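Local coordinates for sugar ABC transporter substrate-binding protein (Treponema pallidum subsp. pallidum, PDB 5U2P) that probably binds a small solute, possibly a sugar, as the periplasmic ligand-binding component of an ABC transporter, though its true ligand is not established, at residues P120-Y125 with G205-V210; I283-C288 with P356-A361; A85-E90 with S315-T320; H245-R250 with F392-A397. All coordinates share one frame; numbering follows the deposited sequence.

In the fold
Contacts 2, 3 and 4 each join elements of one part of the fold; contact 1 spans both parts. Contact 3 belongs to the five-stranded sheet, contact 2 to the six-stranded one, and their centres lie about 41 Å apart. Contact 1 joins the loop before strand 131-132 to helix 191-214; Phe392 packs on Leu209 and Val210 of that helix, so contacts 1 and 4 touch. Contact 2 is the fully buried one and meets through carbon, carbonyl and one water. The other three, partly buried, each use an arginine: bonded directly to a threonine hydroxyl and through waters to the loop in contact 1, hydrogen-bonded to aspartate in contact 3, and facing one by charge alone in contact 4.

Contact 1: residues P120-Y125 with G205-V210; sequences PPTDPY and GARDLV
Thr122 OG1 is gripped from two directions. Arg207 NH2 donates to it at 2.9 Å in a bond that is almost straight (167°) and lies exactly in the guanidinium plane, and a water 2.9 Å from Thr122 OG1 ties the same oxygen to the second terminal nitrogen, because Arg207 NH1 donates to that water. The threonine hydroxyl fits this place because it is turned between the backbone N and the carbonyl carbon (chi1 57°). Arg207 reaches it by an extended chain from CG to NE, and the two side chains cross at about a right angle.

Arg207 NH1 has a second water, at 3.0 Å and also in the guanidinium plane, which donates to Pro124 O. The arginine tip is therefore linked to two points of the loop, and Pro124 backs it, with its N over one face of the guanidinium and its CA 3.7 Å from NH1. Asp123 turns its carboxylate to its own loop: OD1 takes the N-H groups of Tyr125 (an Asx turn) and of Lys127, and OD2 is bonded to Tyr102 OH.

Helix 191-214 and the loop leading to strand 131-132 belong to different sheet-bearing parts of the chain, so Arg207 spans from one to the other, consistent with the two-lobed build of solute-binding proteins. No salt bridge forms with Asp123, whose OD1 is 6.3 Å from Arg207 NH1; across this contact the arginine's charge is met by a neutral hydroxyl and waters, one of them leading to a carbonyl, rather than by a loop carboxylate.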
loop_
_atom_site.group_PDB
_atom_site.type_symbol
_atom_site.label_atom_id
_atom_site.label_comp_id
_atom_site.label_asym_id
_atom_site.label_seq_id
_atom_site.Cartn_x
_atom_site.Cartn_y
_atom_site.Cartn_z
ATOM N N PRO A 120 11.910 3.120 -0.164
ATOM C CA PRO A 120 12.696 2.031 -0.757
ATOM C C PRO A 120 12.074 0.664 -0.466
ATOM O O PRO A 120 11.747 0.375 0.688
ATOM C CB PRO A 120 14.072 2.175 -0.089
ATOM C CG PRO A 120 14.127 3.563 0.417
ATOM C CD PRO A 120 12.717 3.980 0.720
ATOM N N PRO A 121 11.869 -0.155 -1.504
ATOM C CA PRO A 121 11.450 -1.537 -1.268
ATOM C C PRO A 121 12.479 -2.290 -0.458
ATOM O O PRO A 121 13.685 -2.101 -0.670
ATOM C CB PRO A 121 11.346 -2.129 -2.672
ATOM C CG PRO A 121 11.349 -0.954 -3.594
ATOM C CD PRO A 121 12.103 0.103 -2.930
ATOM N N THR A 122 12.026 -3.152 0.451
ATOM C CA THR A 122 12.950 -3.945 1.243
ATOM C C THR A 122 12.486 -5.384 1.411
ATOM O O THR A 122 11.278 -5.658 1.504
ATOM C CB THR A 122 13.147 -3.348 2.645
ATOM O OG1 THR A 122 11.875 -3.234 3.294
ATOM C CG2 THR A 122 13.804 -1.967 2.560
ATOM N N ASP A 123 13.461 -6.289 1.434
ATOM C CA ASP A 123 13.238 -7.675 1.847
ATOM C C ASP A 123 13.254 -7.700 3.366
ATOM O O ASP A 123 13.345 -6.648 3.991
ATOM C CB ASP A 123 14.287 -8.605 1.212
ATOM C CG ASP A 123 15.623 -8.633 1.956
ATOM O OD1 ASP A 123 15.983 -7.684 2.693
ATOM O OD2 ASP A 123 16.343 -9.639 1.779
ATOM N N PRO A 124 13.132 -8.890 3.970
ATOM C CA PRO A 124 13.003 -8.870 5.435
ATOM C C PRO A 124 14.302 -8.476 6.149
ATOM O O PRO A 124 14.288 -8.276 7.368
ATOM C CB PRO A 124 12.591 -10.309 5.768
ATOM C CG PRO A 124 11.948 -10.835 4.508
ATOM C CD PRO A 124 12.734 -10.186 3.391
ATOM N N TYR A 125 15.395 -8.367 5.395
ATOM C CA TYR A 125 16.679 -7.921 5.921
ATOM C C TYR A 125 16.922 -6.450 5.640
ATOM O O TYR A 125 17.955 -5.914 6.029
ATOM C CB TYR A 125 17.839 -8.707 5.304
ATOM C CG TYR A 125 17.932 -10.170 5.702
ATOM C CD1 TYR A 125 18.526 -10.550 6.898
ATOM C CD2 TYR A 125 17.449 -11.171 4.858
ATOM C CE1 TYR A 125 18.616 -11.880 7.253
ATOM C CE2 TYR A 125 17.545 -12.508 5.207
ATOM C CZ TYR A 125 18.122 -12.851 6.401
ATOM O OH TYR A 125 18.219 -14.185 6.737
ATOM N N GLY A 205 7.352 -6.276 13.176
ATOM C CA GLY A 205 6.240 -6.910 13.866
ATOM C C GLY A 205 5.091 -7.266 12.943
ATOM O O GLY A 205 4.494 -8.340 13.054
ATOM N N ALA A 206 4.770 -6.362 12.026
ATOM C CA ALA A 206 3.698 -6.603 11.070
ATOM C C ALA A 206 4.076 -7.757 10.131
ATOM O O ALA A 206 3.274 -8.659 9.877
ATOM C CB ALA A 206 3.402 -5.351 10.289
ATOM N N ARG A 207 5.300 -7.736 9.611
ATOM C CA ARG A 207 5.777 -8.857 8.818
ATOM C C ARG A 207 5.703 -10.187 9.559
ATOM O O ARG A 207 5.278 -11.203 8.996
ATOM C CB ARG A 207 7.214 -8.618 8.381
ATOM C CG ARG A 207 7.312 -7.615 7.277
ATOM C CD ARG A 207 8.742 -7.348 6.865
ATOM N NE ARG A 207 8.784 -6.428 5.725
ATOM C CZ ARG A 207 9.856 -5.723 5.377
ATOM N NH1 ARG A 207 10.972 -5.837 6.088
ATOM N NH2 ARG A 207 9.809 -4.906 4.326
ATOM N N ASP A 208 6.155 -10.201 10.811
ATOM C CA ASP A 208 6.107 -11.420 11.602
ATOM C C ASP A 208 4.682 -11.916 11.812
ATOM O O ASP A 208 4.434 -13.120 11.822
ATOM C CB ASP A 208 6.770 -11.219 12.966
ATOM C CG ASP A 208 8.277 -11.096 12.871
ATOM O OD1 ASP A 208 8.811 -11.261 11.754
ATOM O OD2 ASP A 208 8.918 -10.845 13.914
ATOM N N LEU A 209 3.752 -10.989 12.009
ATOM C CA LEU A 209 2.359 -11.365 12.208
ATOM C C LEU A 209 1.828 -12.093 10.973
ATOM O O LEU A 209 1.153 -13.110 11.099
ATOM C CB LEU A 209 1.501 -10.135 12.519
ATOM C CG LEU A 209 0.042 -10.426 12.867
ATOM C CD1 LEU A 209 -0.075 -11.153 14.207
ATOM C CD2 LEU A 209 -0.790 -9.146 12.880
ATOM N N VAL A 210 2.098 -11.561 9.785
ATOM C CA VAL A 210 1.658 -12.222 8.553
ATOM C C VAL A 210 2.305 -13.605 8.454
ATOM O O VAL A 210 1.657 -14.592 8.094
ATOM C CB VAL A 210 1.989 -11.383 7.307
ATOM C CG1 VAL A 210 1.616 -12.136 6.042
ATOM C CG2 VAL A 210 1.243 -10.047 7.368
HETATM O O HOH W 1 12.978 -3.586 5.958
HETATM O O HOH W 2 11.773 -7.445 8.502
#

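Contact 2: residues I283-C288 with P356-A361; sequences INLGAC and PACLSA
Cys358 and Ala287 point their beta carbons at one another's segments, but each methyl or methylene ends against a backbone carbonyl and not against the other side chain. Ala287 CB lies 3.3 Å from Cys358 O, while Cys358 CB lies 3.6 Å from Leu285 O. Each beta carbon therefore lies against the other segment's main chain, not against the facing beta carbon.

The sulfur takes a different course. Cys358 SG is turned between its backbone N and carbonyl carbon (chi1 62°), which swings it alongside Leu285 instead of toward Ala287: Leu285 CD2 lies 4.3 Å from Cys358 SG. Lower down the same pair, Leu285 CB and Cys358 CB are also 4.3 Å apart, so the leucine runs beside the cysteine from its base to one branch tip.

Strand 285-288 belongs to the six-stranded mixed sheet and pairs antiparallel with strand 138-145, through backbone bonds of Asn284 with Lys146, Gly286 with Tyr144 and Cys288 with Leu142. Phe143 of that neighbouring strand touches both Ala287 and Cys358, and Leu285 also meets Ala273 and Ile277 of helix 270-279. The turn leading into helix 360-367 is thus laid on a sheet face already lined by apolar groups.

No direct hydrogen bond joins the segments. A water accepts from Ala287 N at 3.0 Å and bridges to Cys358 O at 3.4 Å, a weak bond, since more acceptors lie around this water than it has protons to give.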
loop_
_atom_site.group_PDB
_atom_site.type_symbol
_atom_site.label_atom_id
_atom_site.label_comp_id
_atom_site.label_asym_id
_atom_site.label_seq_id
_atom_site.Cartn_x
_atom_site.Cartn_y
_atom_site.Cartn_z
ATOM N N ILE A 283 -14.882 19.476 -4.810
ATOM C CA ILE A 283 -15.044 19.135 -3.413
ATOM C C ILE A 283 -13.769 19.498 -2.645
ATOM O O ILE A 283 -12.667 19.415 -3.169
ATOM C CB ILE A 283 -15.402 17.639 -3.228
ATOM C CG1 ILE A 283 -15.947 17.393 -1.820
ATOM C CG2 ILE A 283 -14.230 16.758 -3.551
ATOM C CD1 ILE A 283 -16.660 16.067 -1.677
ATOM N N ASN A 284 -13.970 19.954 -1.418
ATOM C CA ASN A 284 -12.893 20.406 -0.554
ATOM C C ASN A 284 -12.510 19.294 0.429
ATOM O O ASN A 284 -13.116 19.156 1.474
ATOM C CB ASN A 284 -13.320 21.665 0.200
ATOM C CG ASN A 284 -12.151 22.397 0.805
ATOM O OD1 ASN A 284 -10.998 22.154 0.437
ATOM N ND2 ASN A 284 -12.435 23.299 1.738
ATOM N N LEU A 285 -11.542 18.497 0.017
ATOM C CA LEU A 285 -11.167 17.290 0.734
ATOM C C LEU A 285 -9.867 17.508 1.477
ATOM O O LEU A 285 -8.913 18.042 0.922
ATOM C CB LEU A 285 -11.022 16.131 -0.258
ATOM C CG LEU A 285 -11.266 14.704 0.212
ATOM C CD1 LEU A 285 -12.708 14.551 0.598
ATOM C CD2 LEU A 285 -10.915 13.713 -0.893
ATOM N N GLY A 286 -9.827 17.084 2.732
ATOM C CA GLY A 286 -8.594 17.049 3.493
ATOM C C GLY A 286 -8.202 15.615 3.777
ATOM O O GLY A 286 -9.030 14.709 3.629
ATOM N N ALA A 287 -6.944 15.408 4.157
ATOM C CA ALA A 287 -6.430 14.074 4.486
ATOM C C ALA A 287 -5.413 14.137 5.615
ATOM O O ALA A 287 -4.423 14.869 5.539
ATOM C CB ALA A 287 -5.798 13.430 3.272
ATOM N N CYS A 288 -5.620 13.322 6.637
ATOM C CA CYS A 288 -4.722 13.299 7.783
ATOM C C CYS A 288 -4.550 11.888 8.304
ATOM O O CYS A 288 -5.227 10.953 7.866
ATOM C CB CYS A 288 -5.260 14.201 8.892
ATOM S SG CYS A 288 -6.862 13.666 9.534
ATOM N N PRO A 356 -2.206 14.341 -5.793
ATOM C CA PRO A 356 -3.505 14.915 -5.404
ATOM C C PRO A 356 -3.390 15.912 -4.251
ATOM O O PRO A 356 -2.709 15.616 -3.265
ATOM C CB PRO A 356 -4.315 13.691 -4.981
ATOM C CG PRO A 356 -3.726 12.568 -5.756
ATOM C CD PRO A 356 -2.259 12.871 -5.872
ATOM N N ALA A 357 -4.051 17.064 -4.379
ATOM C CA ALA A 357 -3.900 18.173 -3.426
ATOM C C ALA A 357 -4.195 17.744 -1.990
ATOM O O ALA A 357 -3.573 18.222 -1.028
ATOM C CB ALA A 357 -4.814 19.322 -3.808
ATOM N N CYS A 358 -5.159 16.850 -1.850
ATOM C CA CYS A 358 -5.559 16.385 -0.526
ATOM C C CYS A 358 -4.420 15.593 0.110
ATOM O O CYS A 358 -4.246 15.624 1.328
ATOM C CB CYS A 358 -6.828 15.526 -0.597
ATOM S SG CYS A 358 -6.671 14.007 -1.554
ATOM N N LEU A 359 -3.649 14.893 -0.720
ATOM C CA LEU A 359 -2.490 14.134 -0.234
ATOM C C LEU A 359 -1.255 15.010 -0.085
ATOM O O LEU A 359 -0.199 14.519 0.288
ATOM C CB LEU A 359 -2.156 12.976 -1.178
ATOM C CG LEU A 359 -2.674 11.566 -0.883
ATOM C CD1 LEU A 359 -1.983 10.585 -1.810
ATOM C CD2 LEU A 359 -2.464 11.163 0.558
ATOM N N SER A 360 -1.387 16.300 -0.379
ATOM C CA SER A 360 -0.244 17.198 -0.406
ATOM C C SER A 360 0.481 17.257 0.933
ATOM O O SER A 360 1.700 17.140 0.988
ATOM C CB SER A 360 -0.690 18.600 -0.816
ATOM O OG SER A 360 0.411 19.489 -0.804
ATOM N N ALA A 361 -0.266 17.419 2.015
ATOM C CA ALA A 361 0.344 17.541 3.337
ATOM C C ALA A 361 1.026 16.238 3.748
ATOM O O ALA A 361 2.163 16.243 4.226
ATOM C CB ALA A 361 -0.703 17.939 4.364
HETATM O O HOH W 3 -4.946 17.685 3.930
#

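Contact 3: residues A85-E90 with S315-T320; sequences APDVVE and SARVAT
The approach to helix 318-329 is shaped by an ST turn, and the same serine that closes the turn, Ser315, also binds Asp87 at the entry to strand 88-92. Ser315 OG accepts from Arg317 N at 2.8 Å and donates to Asp87 OD1 at 2.9 Å, so one hydroxyl serves as acceptor inside its own turn and donor across the contact. Its position, opposite the backbone N and beside the carbonyl carbon (chi1 169°), carries it toward both partners. The donated hydrogen meets OD1 from well above the carboxylate plane.

The other carboxylate oxygen holds the arginine. Arg317 NH1 bonds Asp87 OD2 at 2.8 Å with an angle of 162°, close to the guanidinium plane and on the syn lone pair of OD2. Carboxylate and guanidinium nevertheless stand 75° apart, so this is a single-bond salt bridge made at an edge, not a flat two-bond pairing. The aliphatic part of the chain comes close too, with Arg317 CD 3.0 Å from Asp87 OD2. Asp87 therefore grips Ser315 and Arg317 with separate oxygens and, through Ser315, also bears on the backbone of Arg317, which occupies the N-cap position of the helix.

Strand 88-92 lies inside the five-stranded mixed sheet, parallel to 33-39 on one flank and antiparallel to 307-311 on the other. Asp87 pairs by backbone with His312 just past 307-311, its N donates to Ser35 OG, and its side chain rests on Leu34. The contact thus ties the start of helix 318-329 to the sheet end, with Ala85 and Pro86 packed on Arg79 of helix 72-81.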
loop_
_atom_site.group_PDB
_atom_site.type_symbol
_atom_site.label_atom_id
_atom_site.label_comp_id
_atom_site.label_asym_id
_atom_site.label_seq_id
_atom_site.Cartn_x
_atom_site.Cartn_y
_atom_site.Cartn_z
ATOM N N ALA A 85 17.031 -16.929 -17.842
ATOM C CA ALA A 85 16.277 -15.690 -17.627
ATOM C C ALA A 85 17.005 -14.508 -18.242
ATOM O O ALA A 85 18.243 -14.486 -18.249
ATOM C CB ALA A 85 16.058 -15.433 -16.142
ATOM N N PRO A 86 16.242 -13.526 -18.746
ATOM C CA PRO A 86 16.842 -12.281 -19.260
ATOM C C PRO A 86 17.632 -11.489 -18.212
ATOM O O PRO A 86 17.549 -11.774 -17.022
ATOM C CB PRO A 86 15.621 -11.499 -19.745
ATOM C CG PRO A 86 14.716 -12.562 -20.216
ATOM C CD PRO A 86 14.828 -13.626 -19.150
ATOM N N ASP A 87 18.400 -10.501 -18.666
ATOM C CA ASP A 87 19.289 -9.745 -17.777
ATOM C C ASP A 87 18.505 -8.919 -16.743
ATOM O O ASP A 87 18.940 -8.759 -15.597
ATOM C CB ASP A 87 20.193 -8.801 -18.577
ATOM C CG ASP A 87 20.952 -9.493 -19.702
ATOM O OD1 ASP A 87 21.499 -10.594 -19.502
ATOM O OD2 ASP A 87 21.024 -8.899 -20.800
ATOM N N VAL A 88 17.387 -8.352 -17.183
ATOM C CA VAL A 88 16.496 -7.561 -16.344
ATOM C C VAL A 88 15.116 -8.205 -16.364
ATOM O O VAL A 88 14.611 -8.531 -17.436
ATOM C CB VAL A 88 16.417 -6.104 -16.820
ATOM C CG1 VAL A 88 15.368 -5.316 -16.028
ATOM C CG2 VAL A 88 17.787 -5.473 -16.692
ATOM N N VAL A 89 14.522 -8.406 -15.186
ATOM C CA VAL A 89 13.218 -9.062 -15.099
ATOM C C VAL A 89 12.280 -8.260 -14.210
ATOM O O VAL A 89 12.679 -7.726 -13.165
ATOM C CB VAL A 89 13.349 -10.536 -14.603
ATOM C CG1 VAL A 89 14.185 -11.332 -15.584
ATOM C CG2 VAL A 89 13.953 -10.616 -13.198
ATOM N N GLU A 90 11.024 -8.165 -14.635
ATOM C CA GLU A 90 9.983 -7.591 -13.801
ATOM C C GLU A 90 9.723 -8.490 -12.589
ATOM O O GLU A 90 9.675 -9.715 -12.713
ATOM C CB GLU A 90 8.678 -7.379 -14.593
ATOM C CG GLU A 90 7.597 -6.781 -13.716
ATOM C CD GLU A 90 6.260 -6.599 -14.394
ATOM O OE1 GLU A 90 6.159 -6.812 -15.615
ATOM O OE2 GLU A 90 5.302 -6.230 -13.680
ATOM N N SER A 315 23.438 -13.218 -14.826
ATOM C CA SER A 315 23.659 -12.560 -16.107
ATOM C C SER A 315 25.142 -12.299 -16.381
ATOM O O SER A 315 25.910 -11.957 -15.474
ATOM C CB SER A 315 22.907 -11.235 -16.161
ATOM O OG SER A 315 23.319 -10.477 -17.276
ATOM N N ALA A 316 25.536 -12.439 -17.638
ATOM C CA ALA A 316 26.888 -12.087 -18.047
ATOM C C ALA A 316 27.020 -10.574 -18.272
ATOM O O ALA A 316 28.092 -10.083 -18.614
ATOM C CB ALA A 316 27.270 -12.841 -19.311
ATOM N N ARG A 317 25.926 -9.846 -18.074
ATOM C CA ARG A 317 25.865 -8.406 -18.353
ATOM C C ARG A 317 25.366 -7.616 -17.130
ATOM O O ARG A 317 24.713 -6.583 -17.281
ATOM C CB ARG A 317 24.937 -8.119 -19.534
ATOM C CG ARG A 317 25.232 -8.856 -20.827
ATOM C CD ARG A 317 23.914 -9.060 -21.566
ATOM N NE ARG A 317 24.059 -9.334 -22.989
ATOM C CZ ARG A 317 23.045 -9.664 -23.784
ATOM N NH1 ARG A 317 21.816 -9.765 -23.293
ATOM N NH2 ARG A 317 23.253 -9.897 -25.070
ATOM N N VAL A 318 25.692 -8.085 -15.932
ATOM C CA VAL A 318 25.207 -7.432 -14.712
ATOM C C VAL A 318 25.603 -5.953 -14.669
ATOM O O VAL A 318 24.789 -5.122 -14.297
ATOM C CB VAL A 318 25.721 -8.142 -13.447
ATOM C CG1 VAL A 318 25.511 -7.286 -12.196
ATOM C CG2 VAL A 318 25.015 -9.489 -13.279
ATOM N N ALA A 319 26.839 -5.623 -15.036
ATOM C CA ALA A 319 27.265 -4.205 -15.019
ATOM C C ALA A 319 26.395 -3.358 -15.933
ATOM O O ALA A 319 25.971 -2.261 -15.581
ATOM C CB ALA A 319 28.741 -4.059 -15.434
ATOM N N THR A 320 26.150 -3.861 -17.134
ATOM C CA THR A 320 25.372 -3.130 -18.104
ATOM C C THR A 320 23.959 -2.930 -17.576
ATOM O O THR A 320 23.391 -1.841 -17.715
ATOM C CB THR A 320 25.353 -3.867 -19.453
ATOM O OG1 THR A 320 26.702 -4.067 -19.888
ATOM C CG2 THR A 320 24.592 -3.082 -20.498
#

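Contact 4: residues H245-R250 with F392-A397; sequences HHRTAR and FPDFAA
Two tight turns face each other here: Arg247 occupies the second position of a type I turn running from His246 to Ala249, and Asp394 forms the centre of an inverse gamma turn. Their side chains come from opposite directions, with the two flat groups 72° apart. Arg247 NH2 stands 3.3 Å from Asp394 OD1, a salt bridge of charge alone, since the oxygen lies well out of the guanidinium plane and no N-H points at it.

Arg247 leaves its turn with CG opposite the backbone N, and then bends at chi3 (69°), which brings the guanidinium round onto Ala396 as well. Ala396 CB packs 3.5 Å from Arg247 NE and 3.8 Å from Arg247 NH2, meeting the group obliquely. In Asp394 a similar first torsion (chi1 -176°) swings the carboxylate toward Arg247, although the side chain sets off past the other segment. One alanine methyl and one carboxylate oxygen thus share the arginine tip, and the attraction, lacking a directed hydrogen bond, probably constrains the exact orientation only loosely.

Around the contact, Asp394 touches Phe188 and Ala396 leans on Tyr233 of helix 227-238. The loop 392-397 is seated deeper by its aromatics: Phe395 meets Trp220 edge-to-face and packs on Leu193 of helix 191-214 and Met409 of helix 406-417. The opposing loop leads from helix 227-238 into helix 251-258, whose N-cap is Arg250.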
loop_
_atom_site.group_PDB
_atom_site.type_symbol
_atom_site.label_atom_id
_atom_site.label_comp_id
_atom_site.label_asym_id
_atom_site.label_seq_id
_atom_site.Cartn_x
_atom_site.Cartn_y
_atom_site.Cartn_z
ATOM N N HIS A 245 -23.485 -2.479 9.814
ATOM C CA HIS A 245 -24.388 -2.834 8.725
ATOM C C HIS A 245 -24.011 -2.147 7.423
ATOM O O HIS A 245 -24.497 -2.529 6.354
ATOM C CB HIS A 245 -25.824 -2.481 9.108
ATOM C CG HIS A 245 -26.228 -3.016 10.447
ATOM N ND1 HIS A 245 -26.107 -4.349 10.779
ATOM C CD2 HIS A 245 -26.728 -2.398 11.543
ATOM C CE1 HIS A 245 -26.529 -4.531 12.018
ATOM N NE2 HIS A 245 -26.911 -3.363 12.505
ATOM N N HIS A 246 -23.134 -1.146 7.513
ATOM C CA HIS A 246 -22.715 -0.380 6.342
ATOM C C HIS A 246 -21.342 -0.813 5.846
ATOM O O HIS A 246 -20.930 -0.419 4.756
ATOM C CB HIS A 246 -22.683 1.125 6.652
ATOM C CG HIS A 246 -24.024 1.715 6.964
ATOM N ND1 HIS A 246 -25.030 0.998 7.576
ATOM C CD2 HIS A 246 -24.519 2.961 6.763
ATOM C CE1 HIS A 246 -26.089 1.774 7.733
ATOM N NE2 HIS A 246 -25.804 2.970 7.248
ATOM N N ARG A 247 -20.631 -1.617 6.633
ATOM C CA ARG A 247 -19.260 -1.951 6.285
ATOM C C ARG A 247 -19.157 -2.697 4.946
ATOM O O ARG A 247 -18.085 -2.738 4.350
ATOM C CB ARG A 247 -18.602 -2.785 7.396
ATOM C CG ARG A 247 -17.126 -3.117 7.116
ATOM C CD ARG A 247 -16.415 -3.769 8.304
ATOM N NE ARG A 247 -16.896 -5.125 8.581
ATOM C CZ ARG A 247 -16.508 -6.212 7.919
ATOM N NH1 ARG A 247 -15.636 -6.116 6.924
ATOM N NH2 ARG A 247 -17.000 -7.403 8.248
ATOM N N THR A 248 -20.264 -3.272 4.469
ATOM C CA THR A 248 -20.270 -3.974 3.178
ATOM C C THR A 248 -20.537 -3.016 2.007
ATOM O O THR A 248 -20.734 -3.449 0.861
ATOM C CB THR A 248 -21.324 -5.108 3.148
ATOM O OG1 THR A 248 -21.312 -5.745 1.867
ATOM C CG2 THR A 248 -22.709 -4.585 3.416
ATOM N N ALA A 249 -20.532 -1.718 2.301
ATOM C CA ALA A 249 -20.783 -0.696 1.293
ATOM C C ALA A 249 -19.692 -0.704 0.252
ATOM O O ALA A 249 -18.501 -0.711 0.582
ATOM C CB ALA A 249 -20.881 0.686 1.921
ATOM N N ARG A 250 -20.108 -0.679 -1.005
ATOM C CA ARG A 250 -19.175 -0.672 -2.118
ATOM C C ARG A 250 -18.515 0.699 -2.251
ATOM O O ARG A 250 -19.059 1.703 -1.816
ATOM C CB ARG A 250 -19.892 -1.039 -3.415
ATOM C CG ARG A 250 -20.348 -2.490 -3.469
ATOM C CD ARG A 250 -21.388 -2.705 -4.560
ATOM N NE ARG A 250 -20.887 -2.355 -5.888
ATOM C CZ ARG A 250 -21.627 -2.366 -6.995
ATOM N NH1 ARG A 250 -22.908 -2.711 -6.937
ATOM N NH2 ARG A 250 -21.087 -2.029 -8.159
ATOM N N PHE A 392 -6.142 -14.118 8.165
ATOM C CA PHE A 392 -6.539 -13.264 9.274
ATOM C C PHE A 392 -8.008 -13.403 9.589
ATOM O O PHE A 392 -8.829 -13.686 8.696
ATOM C CB PHE A 392 -6.227 -11.793 8.965
ATOM C CG PHE A 392 -4.754 -11.475 8.966
ATOM C CD1 PHE A 392 -3.973 -11.731 10.090
ATOM C CD2 PHE A 392 -4.153 -10.911 7.856
ATOM C CE1 PHE A 392 -2.630 -11.449 10.103
ATOM C CE2 PHE A 392 -2.795 -10.629 7.863
ATOM C CZ PHE A 392 -2.034 -10.893 8.990
ATOM N N PRO A 393 -8.363 -13.171 10.856
ATOM C CA PRO A 393 -9.774 -13.270 11.234
ATOM C C PRO A 393 -10.596 -12.094 10.765
ATOM O O PRO A 393 -10.081 -10.990 10.655
ATOM C CB PRO A 393 -9.727 -13.291 12.770
ATOM C CG PRO A 393 -8.310 -13.536 13.128
ATOM C CD PRO A 393 -7.515 -12.921 12.031
ATOM N N ASP A 394 -11.875 -12.333 10.507
ATOM C CA ASP A 394 -12.837 -11.261 10.314
ATOM C C ASP A 394 -13.281 -10.782 11.695
ATOM O O ASP A 394 -14.342 -11.171 12.187
ATOM C CB ASP A 394 -14.014 -11.764 9.486
ATOM C CG ASP A 394 -15.011 -10.680 9.157
ATOM O OD1 ASP A 394 -14.709 -9.483 9.374
ATOM O OD2 ASP A 394 -16.096 -11.034 8.654
ATOM N N PHE A 395 -12.431 -9.994 12.347
ATOM C CA PHE A 395 -12.706 -9.505 13.693
ATOM C C PHE A 395 -14.047 -8.782 13.820
ATOM O O PHE A 395 -14.726 -8.897 14.844
ATOM C CB PHE A 395 -11.585 -8.572 14.150
ATOM C CG PHE A 395 -10.349 -9.280 14.578
ATOM C CD1 PHE A 395 -10.360 -10.078 15.698
ATOM C CD2 PHE A 395 -9.162 -9.122 13.882
ATOM C CE1 PHE A 395 -9.215 -10.734 16.106
ATOM C CE2 PHE A 395 -8.021 -9.771 14.284
ATOM C CZ PHE A 395 -8.043 -10.575 15.395
ATOM N N ALA A 396 -14.435 -8.027 12.795
ATOM C CA ALA A 396 -15.672 -7.246 12.880
ATOM C C ALA A 396 -16.889 -8.152 13.026
ATOM O O ALA A 396 -17.906 -7.755 13.602
ATOM C CB ALA A 396 -15.830 -6.335 11.650
ATOM N N ALA A 397 -16.786 -9.376 12.521
ATOM C CA ALA A 397 -17.880 -10.329 12.631
ATOM C C ALA A 397 -18.126 -10.733 14.079
ATOM O O ALA A 397 -19.220 -11.179 14.422
ATOM C CB ALA A 397 -17.597 -11.547 11.789
#